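Local coordinates for nitrogenase molybdenum-iron protein alpha chain (Clostridium pasteurianum, PDB 4WES), which catalyses, as part of the molybdenum nitrogenase complex, the ATP-dependent reduction of dinitrogen to ammonium, holding the iron-molybdenum cofactor and sharing the [8Fe-7S] cluster with the beta chain, at residues S181-H186 and F369-D374; I188-V193 and R264-I269; K337-Y342 and F358-L363. All coordinates share one frame; numbering follows the deposited sequence.

In the fold
Following the chain from the N terminus, helix 182-196 is the first element to take part, giving one side of both contact 1 and contact 2. Contact 2 closes first, when helix 263-277 comes to lie beside 188-193. Contact 3 follows later and closes a short loop, pairing strand 338-343 with strand 361-367. The chain then runs on to 369-374 and closes contact 1, a loop that holds the other two nested within it, one after the other. Contacts 1 and 2 both touch the iron-molybdenum cluster and are joined by the salt bridge between R264 and D374. Contact 3 lies apart, in the five-stranded mixed sheet, whose strand 361-367 leads towards F369.

Contact 1. Residues S181-H186 and F369-D374; sequences SQSAGH and FAHRDD. With ICS (iron-sulfur-molybdenum cluster with interstitial carbon), chain F; HCA (3-hydroxy-3-carboxy-adipic acid), chain E.
Q182 and F369 cross at about a right angle beside the iron-molybdenum cofactor. Q182 lines the homocitrate pocket; H186 and F369 line the pocket of the cluster. Q182 CB lies over one face of the F369 ring, a CH-pi contact with 4.3 Å from CB to the ring centroid. The Q182 chain bends at chi2 (94°), and its amide lies beside the ring, with OE1 3.3 Å from F369 CD2. From there Q182 NE2 donates to O1 of homocitrate (2.9 Å), whose O5 and O7 bind the molybdenum. H186 and F369 both reach sulfide S2B of the cluster. H186 NE2 approaches it at 3.2 Å in the imidazole plane, and F369 CZ at 3.4 Å. The two rings meet obliquely, planes 76° apart.

Behind this first shell, S183 OG and H371 NE2 share a 2.7 Å hydrogen bond. S183 OG points anti to its own N (chi1 174°), which turns it to the edge of the H371 ring. S181 is the N-cap of its helix, and its OG accepts from S183 N at 3.1 Å. A water bridges S181 OG to F369 O. E368 and G52 hold the Q182 amide from outside.

The contact joins the start of helix 182-196 to the link between strand 361-367 and helix 372-376. Helices 54-63 and 263-277 pack alongside, touching H186 through V61, V62 and S265.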
loop_
_atom_site.group_PDB
_atom_site.type_symbol
_atom_site.label_atom_id
_atom_site.label_comp_id
_atom_site.label_asym_id
_atom_site.label_seq_id
_atom_site.Cartn_x
_atom_site.Cartn_y
_atom_site.Cartn_z
ATOM N N SER A 181 -6.587 -34.907 23.253
ATOM C CA SER A 181 -6.867 -33.521 22.998
ATOM C C SER A 181 -5.845 -32.645 23.725
ATOM O O SER A 181 -4.928 -33.140 24.395
ATOM C CB SER A 181 -8.249 -33.181 23.517
ATOM O OG SER A 181 -8.243 -33.299 24.947
ATOM N N GLN A 182 -6.104 -31.340 23.690
ATOM C CA GLN A 182 -5.338 -30.372 24.476
ATOM C C GLN A 182 -5.399 -30.643 25.972
ATOM O O GLN A 182 -4.477 -30.236 26.713
ATOM C CB GLN A 182 -5.838 -28.958 24.212
ATOM C CG GLN A 182 -5.664 -28.422 22.787
ATOM C CD GLN A 182 -6.895 -28.642 21.916
ATOM O OE1 GLN A 182 -7.404 -29.743 21.836
ATOM N NE2 GLN A 182 -7.313 -27.616 21.206
ATOM N N SER A 183 -6.482 -31.245 26.440
ATOM C CA SER A 183 -6.676 -31.432 27.867
ATOM C C SER A 183 -5.495 -32.117 28.568
ATOM O O SER A 183 -5.093 -31.680 29.658
ATOM C CB SER A 183 -7.970 -32.191 28.131
ATOM O OG SER A 183 -8.078 -32.496 29.501
ATOM N N ALA A 184 -4.987 -33.202 27.984
ATOM C CA ALA A 184 -3.867 -33.894 28.633
ATOM C C ALA A 184 -2.698 -32.944 28.885
ATOM O O ALA A 184 -1.967 -33.068 29.879
ATOM C CB ALA A 184 -3.452 -35.092 27.813
ATOM N N GLY A 185 -2.481 -32.034 27.940
ATOM C CA GLY A 185 -1.413 -31.061 28.101
ATOM C C GLY A 185 -1.612 -30.118 29.282
ATOM O O GLY A 185 -0.657 -29.759 29.952
ATOM N N HIS A 186 -2.855 -29.727 29.545
ATOM C CA HIS A 186 -3.117 -28.937 30.732
ATOM C C HIS A 186 -2.670 -29.700 31.969
ATOM O O HIS A 186 -2.010 -29.158 32.866
ATOM C CB HIS A 186 -4.604 -28.674 30.944
ATOM C CG HIS A 186 -5.317 -27.989 29.826
ATOM N ND1 HIS A 186 -6.683 -28.133 29.673
ATOM C CD2 HIS A 186 -4.879 -27.177 28.840
ATOM C CE1 HIS A 186 -7.048 -27.395 28.644
ATOM N NE2 HIS A 186 -5.986 -26.828 28.110
ATOM N N PHE A 369 -13.009 -30.394 24.123
ATOM C CA PHE A 369 -12.213 -31.340 24.925
ATOM C C PHE A 369 -12.506 -31.286 26.415
ATOM O O PHE A 369 -11.779 -31.875 27.216
ATOM C CB PHE A 369 -10.700 -31.085 24.666
ATOM C CG PHE A 369 -10.283 -29.654 24.888
ATOM C CD1 PHE A 369 -10.252 -29.089 26.159
ATOM C CD2 PHE A 369 -9.953 -28.868 23.808
ATOM C CE1 PHE A 369 -9.981 -27.773 26.331
ATOM C CE2 PHE A 369 -9.637 -27.531 23.987
ATOM C CZ PHE A 369 -9.688 -26.977 25.235
ATOM N N ALA A 370 -13.568 -30.581 26.809
ATOM C CA ALA A 370 -13.949 -30.540 28.207
ATOM C C ALA A 370 -14.323 -31.941 28.686
ATOM O O ALA A 370 -14.604 -32.846 27.904
ATOM C CB ALA A 370 -15.120 -29.593 28.409
ATOM N N HIS A 371 -14.378 -32.092 30.003
ATOM C CA HIS A 371 -14.703 -33.350 30.614
ATOM C C HIS A 371 -16.157 -33.308 31.113
ATOM O O HIS A 371 -16.788 -32.246 31.124
ATOM C CB HIS A 371 -13.744 -33.691 31.767
ATOM C CG HIS A 371 -12.301 -33.753 31.373
ATOM N ND1 HIS A 371 -11.343 -34.195 32.257
ATOM C CD2 HIS A 371 -11.624 -33.355 30.270
ATOM C CE1 HIS A 371 -10.150 -34.094 31.700
ATOM N NE2 HIS A 371 -10.284 -33.586 30.495
ATOM N N ARG A 372 -16.668 -34.448 31.595
ATOM C CA ARG A 372 -18.056 -34.478 32.052
ATOM C C ARG A 372 -18.309 -33.438 33.136
ATOM O O ARG A 372 -19.406 -32.875 33.190
ATOM C CB ARG A 372 -18.437 -35.868 32.552
ATOM C CG ARG A 372 -18.737 -36.861 31.431
ATOM C CD ARG A 372 -19.211 -38.189 31.986
ATOM N NE ARG A 372 -20.428 -38.018 32.766
ATOM C CZ ARG A 372 -20.666 -38.625 33.908
ATOM N NH1 ARG A 372 -19.876 -39.590 34.350
ATOM N NH2 ARG A 372 -21.734 -38.277 34.594
ATOM N N ASP A 373 -17.329 -33.176 34.012
ATOM C CA ASP A 373 -17.526 -32.191 35.068
ATOM C C ASP A 373 -17.766 -30.777 34.534
ATOM O O ASP A 373 -18.456 -29.957 35.193
ATOM C CB ASP A 373 -16.410 -32.211 36.134
ATOM C CG ASP A 373 -14.996 -32.376 35.576
ATOM O OD1 ASP A 373 -14.747 -33.234 34.717
ATOM O OD2 ASP A 373 -14.121 -31.673 36.118
ATOM N N ASP A 374 -17.138 -30.416 33.415
ATOM C CA ASP A 374 -17.388 -29.097 32.829
ATOM C C ASP A 374 -18.805 -28.984 32.269
ATOM O O ASP A 374 -19.384 -27.896 32.263
ATOM C CB ASP A 374 -16.376 -28.795 31.742
ATOM C CG ASP A 374 -14.954 -28.877 32.271
ATOM O OD1 ASP A 374 -14.557 -27.980 33.041
ATOM O OD2 ASP A 374 -14.292 -29.873 31.937
HETATM FE FE1 ICS F . -9.218 -22.723 29.243
HETATM MO MO1 ICS F . -8.408 -21.826 22.392
HETATM FE FE2 ICS F . -8.149 -23.753 27.038
HETATM FE FE3 ICS F . -8.193 -21.102 27.383
HETATM FE FE4 ICS F . -10.453 -22.436 26.961
HETATM FE FE5 ICS F . -10.160 -22.134 24.413
HETATM FE FE6 ICS F . -7.846 -23.385 24.505
HETATM FE FE7 ICS F . -7.923 -20.814 24.823
HETATM C CX ICS F . -8.832 -22.277 25.883
HETATM S S1A ICS F . -10.076 -24.456 27.990
HETATM S S1B ICS F . -9.481 -23.798 23.048
HETATM S S2A ICS F . -7.041 -22.615 28.660
HETATM S S2B ICS F . -6.981 -25.035 25.644
HETATM S S3A ICS F . -12.132 -22.266 25.501
HETATM S S3B ICS F . -6.390 -21.947 23.637
HETATM S S4A ICS F . -10.144 -20.747 28.483
HETATM S S4B ICS F . -9.601 -20.158 23.522
HETATM S S5A ICS F . -7.172 -19.408 26.344
HETATM C C1 HCA E . -5.081 -24.462 20.454
HETATM C C2 HCA E . -5.028 -22.934 20.376
HETATM C C3 HCA E . -6.369 -22.280 20.053
HETATM C C4 HCA E . -6.703 -22.340 18.550
HETATM C C5 HCA E . -7.916 -21.429 18.289
HETATM C C6 HCA E . -8.733 -21.634 17.049
HETATM C C7 HCA E . -6.311 -20.806 20.459
HETATM O O1 HCA E . -6.160 -25.022 20.694
HETATM O O2 HCA E . -4.022 -25.094 20.304
HETATM O O3 HCA E . -9.161 -20.602 16.444
HETATM O O4 HCA E . -8.980 -22.798 16.663
HETATM O O5 HCA E . -7.226 -20.378 21.197
HETATM O O6 HCA E . -5.406 -20.095 19.998
HETATM O O7 HCA E . -7.418 -22.924 20.759
HETATM O O HOH W 1 -10.469 -34.068 26.137
#

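Contact 2. Residues I188-V193 and R264-I269; sequences IANNTV and RSINYI. With ICS (iron-sulfur-molybdenum cluster with interstitial carbon), chain F.
The N190 amide makes two hydrogen bonds to the backbone of 264-269. I269 N donates to N190 OD1 (3.1 Å), in the carbonyl plane and on a lone pair. N190 ND2 donates to S265 O (2.9 Å), with S265 O tilted 33° out of the amide plane. The N190 side chain is a knob in a hole formed by S265, I266, Y268 and I269. Its CG is anti to the carbonyl carbon, beside the backbone N (chi1 -84°), which points the amide at the other helix. In a regular helix S265 O would accept from I269 N. Here helix 263-277 is kinked, I269 N lacks that bond, and the N190 amide bridges the same two atoms instead. ND2 also donates to H186 O, one turn back in its own helix, so the amide's rotation is fixed from three points.

The two helix segments run at 30° to each other in the same direction, with axes 8.6 Å apart at closest approach. N190 OD1 lies at the edge of the Y268 ring, in its plane, 3.5 Å from CD2. Further along, V193 CG1 packs on I269 CD1 at 3.8 Å, and M63 of helix 54-63 also lies against V193.

At the other end, R264 NH2 donates to Y268 OH (3.0 Å), while its NH1 forms a salt bridge to D374. H187 stacks on the Y268 ring. The kinked helix reaches the iron-molybdenum cluster through S265. Its OG is hydrogen-bonded to Y216 OH and lies 3.7 Å from sulfide S2A.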
loop_
_atom_site.group_PDB
_atom_site.type_symbol
_atom_site.label_atom_id
_atom_site.label_comp_id
_atom_site.label_asym_id
_atom_site.label_seq_id
_atom_site.Cartn_x
_atom_site.Cartn_y
_atom_site.Cartn_z
ATOM N N ILE A 188 -0.578 -32.236 32.329
ATOM C CA ILE A 188 0.867 -32.399 32.355
ATOM C C ILE A 188 1.529 -31.093 32.802
ATOM O O ILE A 188 2.465 -31.100 33.639
ATOM C CB ILE A 188 1.361 -32.848 30.959
ATOM C CG1 ILE A 188 0.895 -34.286 30.684
ATOM C CG2 ILE A 188 2.888 -32.769 30.855
ATOM C CD1 ILE A 188 0.902 -34.689 29.219
ATOM N N ALA A 189 1.084 -29.948 32.304
ATOM C CA ALA A 189 1.637 -28.685 32.732
ATOM C C ALA A 189 1.382 -28.457 34.213
ATOM O O ALA A 189 2.283 -28.018 34.955
ATOM C CB ALA A 189 1.070 -27.535 31.916
ATOM N N ASN A 190 0.146 -28.684 34.650
ATOM C CA ASN A 190 -0.201 -28.409 36.038
ATOM C C ASN A 190 0.651 -29.209 37.009
ATOM O O ASN A 190 1.016 -28.715 38.070
ATOM C CB ASN A 190 -1.683 -28.717 36.334
ATOM C CG ASN A 190 -2.666 -27.581 35.976
ATOM O OD1 ASN A 190 -3.442 -27.179 36.823
ATOM N ND2 ASN A 190 -2.619 -27.086 34.744
ATOM N N ASN A 191 0.944 -30.457 36.668
ATOM C CA ASN A 191 1.690 -31.318 37.584
ATOM C C ASN A 191 3.044 -30.701 37.893
ATOM O O ASN A 191 3.451 -30.596 39.057
ATOM C CB ASN A 191 1.880 -32.700 37.007
ATOM C CG ASN A 191 0.628 -33.523 37.014
ATOM O OD1 ASN A 191 -0.364 -33.199 37.687
ATOM N ND2 ASN A 191 0.663 -34.627 36.256
ATOM N N THR A 192 3.773 -30.305 36.864
ATOM C CA THR A 192 5.124 -29.769 37.049
ATOM C C THR A 192 5.100 -28.359 37.621
ATOM O O THR A 192 5.926 -28.003 38.472
ATOM C CB THR A 192 5.913 -29.874 35.734
ATOM O OG1 THR A 192 6.151 -31.257 35.469
ATOM C CG2 THR A 192 7.184 -29.073 35.755
ATOM N N VAL A 193 4.145 -27.529 37.208
ATOM C CA VAL A 193 4.037 -26.207 37.822
ATOM C C VAL A 193 3.800 -26.343 39.333
ATOM O O VAL A 193 4.433 -25.636 40.138
ATOM C CB VAL A 193 2.901 -25.397 37.146
ATOM C CG1 VAL A 193 2.604 -24.129 37.935
ATOM C CG2 VAL A 193 3.279 -25.036 35.719
ATOM N N ARG A 264 -11.336 -26.065 33.386
ATOM C CA ARG A 264 -10.737 -27.235 32.802
ATOM C C ARG A 264 -9.209 -27.220 32.904
ATOM O O ARG A 264 -8.592 -28.232 33.240
ATOM C CB ARG A 264 -11.174 -27.348 31.315
ATOM C CG ARG A 264 -10.631 -28.536 30.553
ATOM C CD ARG A 264 -11.136 -29.889 31.008
ATOM N NE ARG A 264 -10.413 -30.438 32.155
ATOM C CZ ARG A 264 -10.939 -30.955 33.250
ATOM N NH1 ARG A 264 -12.226 -30.875 33.523
ATOM N NH2 ARG A 264 -10.117 -31.500 34.138
ATOM N N SER A 265 -8.583 -26.082 32.554
ATOM C CA SER A 265 -7.147 -26.085 32.420
ATOM C C SER A 265 -6.396 -26.000 33.742
ATOM O O SER A 265 -5.223 -26.376 33.782
ATOM C CB SER A 265 -6.647 -24.931 31.541
ATOM O OG SER A 265 -6.868 -23.664 32.158
ATOM N N ILE A 266 -7.045 -25.521 34.814
ATOM C CA ILE A 266 -6.305 -25.168 36.029
ATOM C C ILE A 266 -6.848 -25.789 37.279
ATOM O O ILE A 266 -6.292 -25.574 38.380
ATOM C CB ILE A 266 -6.206 -23.612 36.206
ATOM C CG1 ILE A 266 -4.893 -23.153 36.847
ATOM C CG2 ILE A 266 -7.447 -23.064 36.862
ATOM C CD1 ILE A 266 -3.658 -23.470 36.021
ATOM N N ASN A 267 -7.959 -26.528 37.197
ATOM C CA ASN A 267 -8.572 -27.060 38.410
ATOM C C ASN A 267 -7.625 -27.994 39.164
ATOM O O ASN A 267 -7.745 -28.138 40.382
ATOM C CB ASN A 267 -9.937 -27.739 38.183
ATOM C CG ASN A 267 -9.865 -29.086 37.478
ATOM O OD1 ASN A 267 -10.038 -30.110 38.139
ATOM N ND2 ASN A 267 -9.638 -29.090 36.172
ATOM N N TYR A 268 -6.703 -28.627 38.440
ATOM C CA TYR A 268 -5.718 -29.511 39.071
ATOM C C TYR A 268 -4.936 -28.730 40.148
ATOM O O TYR A 268 -4.850 -29.150 41.316
ATOM C CB TYR A 268 -4.732 -30.089 38.050
ATOM C CG TYR A 268 -5.403 -30.588 36.779
ATOM C CD1 TYR A 268 -5.913 -31.873 36.674
ATOM C CD2 TYR A 268 -5.488 -29.760 35.664
ATOM C CE1 TYR A 268 -6.549 -32.288 35.511
ATOM C CE2 TYR A 268 -6.120 -30.172 34.521
ATOM C CZ TYR A 268 -6.631 -31.439 34.434
ATOM O OH TYR A 268 -7.240 -31.908 33.271
ATOM N N ILE A 269 -4.374 -27.598 39.746
ATOM C CA ILE A 269 -3.667 -26.685 40.665
ATOM C C ILE A 269 -4.584 -26.112 41.738
ATOM O O ILE A 269 -4.180 -26.010 42.906
ATOM C CB ILE A 269 -2.908 -25.610 39.878
ATOM C CG1 ILE A 269 -1.584 -26.178 39.371
ATOM C CG2 ILE A 269 -2.648 -24.367 40.709
ATOM C CD1 ILE A 269 -0.926 -25.361 38.294
HETATM FE FE1 ICS F . -9.218 -22.723 29.243
HETATM MO MO1 ICS F . -8.408 -21.826 22.392
HETATM FE FE2 ICS F . -8.149 -23.753 27.038
HETATM FE FE3 ICS F . -8.193 -21.102 27.383
HETATM FE FE4 ICS F . -10.453 -22.436 26.961
HETATM FE FE5 ICS F . -10.160 -22.134 24.413
HETATM FE FE6 ICS F . -7.846 -23.385 24.505
HETATM FE FE7 ICS F . -7.923 -20.814 24.823
HETATM C CX ICS F . -8.832 -22.277 25.883
HETATM S S1A ICS F . -10.076 -24.456 27.990
HETATM S S1B ICS F . -9.481 -23.798 23.048
HETATM S S2A ICS F . -7.041 -22.615 28.660
HETATM S S2B ICS F . -6.981 -25.035 25.644
HETATM S S3A ICS F . -12.132 -22.266 25.501
HETATM S S3B ICS F . -6.390 -21.947 23.637
HETATM S S4A ICS F . -10.144 -20.747 28.483
HETATM S S4B ICS F . -9.601 -20.158 23.522
HETATM S S5A ICS F . -7.172 -19.408 26.344
#

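Contact 3. Residues K337-Y342 and F358-L363; sequences KTACLY and FGVDSL
T338 pairs with D361 and A339 with S362, in parallel, through three backbone hydrogen bonds. D361 N donates to K337 O (2.9 Å), A339 N to D361 O (2.9 Å) and L363 N to A339 O (2.9 Å). CA-H...O contacts support the pairing, among them T338 CA to D361 O at 3.3 Å. The short strand segments twist by 49° against each other.

T338 and D361 send their side chains to one face of the sheet. There T338 CG2 meets L363 CD1 at 3.8 Å. For T338, chi1 60° puts OG1 between the backbone N and the carbonyl carbon and leaves CG2 anti to the carbonyl carbon. D361 OD1 is hydrogen-bonded to H435 NE2.

The two strands are neighbours in a five-stranded mixed sheet. They are joined by helices 347-350 and 352-357, a beta-alpha-beta crossover of the kind that builds Rossmann-like domains. After helix 352-357, G359 has positive phi (83°) and forms a Schellman motif, with two bonds back into the last turn. This turns the chain out of the helix, and V360 leads into the strand.

A339 and S362 face the other way. A339 CB packs against V360 CG1 at 3.6 Å, and L341 CD1 lies 3.5 Å from S362 OG. L355 of helix 352-357 touches L341, V360 and S362 on this face. The backbone of L341 carries the pairing further along strand 361-367, with hydrogen bonds to V364 and G366. On the far edge of strand 338-343, C340 and Y342 form backbone hydrogen bonds with strand 460-462.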
loop_
_atom_site.group_PDB
_atom_site.type_symbol
_atom_site.label_atom_id
_atom_site.label_comp_id
_atom_site.label_asym_id
_atom_site.label_seq_id
_atom_site.Cartn_x
_atom_site.Cartn_y
_atom_site.Cartn_z
ATOM N N LYS A 337 -32.251 -12.536 18.655
ATOM C CA LYS A 337 -31.430 -13.351 17.780
ATOM C C LYS A 337 -30.990 -14.617 18.491
ATOM O O LYS A 337 -31.084 -14.731 19.719
ATOM C CB LYS A 337 -30.241 -12.529 17.320
ATOM C CG LYS A 337 -30.691 -11.350 16.497
ATOM C CD LYS A 337 -29.579 -10.492 16.025
ATOM C CE LYS A 337 -30.062 -9.236 15.382
ATOM N NZ LYS A 337 -30.749 -9.543 14.107
ATOM N N THR A 338 -30.541 -15.592 17.718
ATOM C CA THR A 338 -30.111 -16.883 18.245
ATOM C C THR A 338 -28.631 -17.127 17.950
ATOM O O THR A 338 -28.061 -16.640 16.969
ATOM C CB THR A 338 -30.943 -18.041 17.635
ATOM O OG1 THR A 338 -30.769 -18.020 16.223
ATOM C CG2 THR A 338 -32.401 -17.907 18.015
ATOM N N ALA A 339 -28.032 -17.944 18.820
ATOM C CA ALA A 339 -26.600 -18.223 18.762
ATOM C C ALA A 339 -26.306 -19.682 19.029
ATOM O O ALA A 339 -27.035 -20.370 19.764
ATOM C CB ALA A 339 -25.852 -17.352 19.761
ATOM N N CYS A 340 -25.156 -20.112 18.508
ATOM C CA CYS A 340 -24.506 -21.361 18.913
ATOM C C CYS A 340 -23.081 -21.005 19.392
ATOM O O CYS A 340 -22.496 -20.067 18.884
ATOM C CB CYS A 340 -24.434 -22.334 17.741
ATOM S SG CYS A 340 -25.979 -22.638 16.879
ATOM N N LEU A 341 -22.587 -21.808 20.333
ATOM C CA LEU A 341 -21.221 -21.619 20.834
ATOM C C LEU A 341 -20.454 -22.913 20.831
ATOM O O LEU A 341 -20.891 -23.891 21.427
ATOM C CB LEU A 341 -21.197 -21.068 22.263
ATOM C CG LEU A 341 -21.919 -19.783 22.531
ATOM C CD1 LEU A 341 -23.344 -19.984 22.917
ATOM C CD2 LEU A 341 -21.228 -19.013 23.644
ATOM N N TYR A 342 -19.256 -22.891 20.246
ATOM C CA TYR A 342 -18.410 -24.063 20.227
ATOM C C TYR A 342 -16.959 -23.651 20.396
ATOM O O TYR A 342 -16.356 -23.146 19.474
ATOM C CB TYR A 342 -18.571 -24.900 18.942
ATOM C CG TYR A 342 -17.776 -26.176 19.022
ATOM C CD1 TYR A 342 -18.175 -27.177 19.884
ATOM C CD2 TYR A 342 -16.622 -26.353 18.295
ATOM C CE1 TYR A 342 -17.450 -28.344 20.019
ATOM C CE2 TYR A 342 -15.886 -27.529 18.416
ATOM C CZ TYR A 342 -16.297 -28.519 19.277
ATOM O OH TYR A 342 -15.594 -29.705 19.402
ATOM N N PHE A 358 -27.758 -9.538 26.350
ATOM C CA PHE A 358 -28.009 -8.856 25.087
ATOM C C PHE A 358 -29.332 -9.310 24.423
ATOM O O PHE A 358 -29.699 -8.785 23.370
ATOM C CB PHE A 358 -26.880 -9.135 24.078
ATOM C CG PHE A 358 -25.505 -8.576 24.423
ATOM C CD1 PHE A 358 -25.255 -7.777 25.544
ATOM C CD2 PHE A 358 -24.465 -8.858 23.580
ATOM C CE1 PHE A 358 -23.974 -7.301 25.758
ATOM C CE2 PHE A 358 -23.199 -8.393 23.799
ATOM C CZ PHE A 358 -22.946 -7.611 24.899
ATOM N N GLY A 359 -30.024 -10.258 25.045
ATOM C CA GLY A 359 -31.265 -10.782 24.488
ATOM C C GLY A 359 -31.074 -11.851 23.440
ATOM O O GLY A 359 -32.006 -12.135 22.683
ATOM N N VAL A 360 -29.865 -12.431 23.380
ATOM C CA VAL A 360 -29.533 -13.481 22.421
ATOM C C VAL A 360 -29.787 -14.838 23.080
ATOM O O VAL A 360 -29.452 -15.057 24.228
ATOM C CB VAL A 360 -28.089 -13.350 21.968
ATOM C CG1 VAL A 360 -27.657 -14.528 21.102
ATOM C CG2 VAL A 360 -27.876 -12.036 21.225
ATOM N N ASP A 361 -30.419 -15.739 22.323
ATOM C CA ASP A 361 -30.811 -17.048 22.791
ATOM C C ASP A 361 -29.809 -18.092 22.327
ATOM O O ASP A 361 -29.724 -18.381 21.119
ATOM C CB ASP A 361 -32.215 -17.341 22.222
ATOM C CG ASP A 361 -32.755 -18.685 22.604
ATOM O OD1 ASP A 361 -32.119 -19.437 23.365
ATOM O OD2 ASP A 361 -33.890 -18.987 22.129
ATOM N N SER A 362 -29.049 -18.664 23.270
ATOM C CA SER A 362 -28.077 -19.688 22.966
ATOM C C SER A 362 -28.723 -21.054 22.874
ATOM O O SER A 362 -29.158 -21.606 23.874
ATOM C CB SER A 362 -26.938 -19.691 23.978
ATOM O OG SER A 362 -26.275 -18.439 23.964
ATOM N N LEU A 363 -28.793 -21.597 21.669
ATOM C CA LEU A 363 -29.548 -22.829 21.420
ATOM C C LEU A 363 -28.704 -24.081 21.416
ATOM O O LEU A 363 -29.226 -25.177 21.619
ATOM C CB LEU A 363 -30.241 -22.710 20.062
ATOM C CG LEU A 363 -31.319 -21.629 20.007
ATOM C CD1 LEU A 363 -32.026 -21.620 18.657
ATOM C CD2 LEU A 363 -32.325 -21.877 21.117
#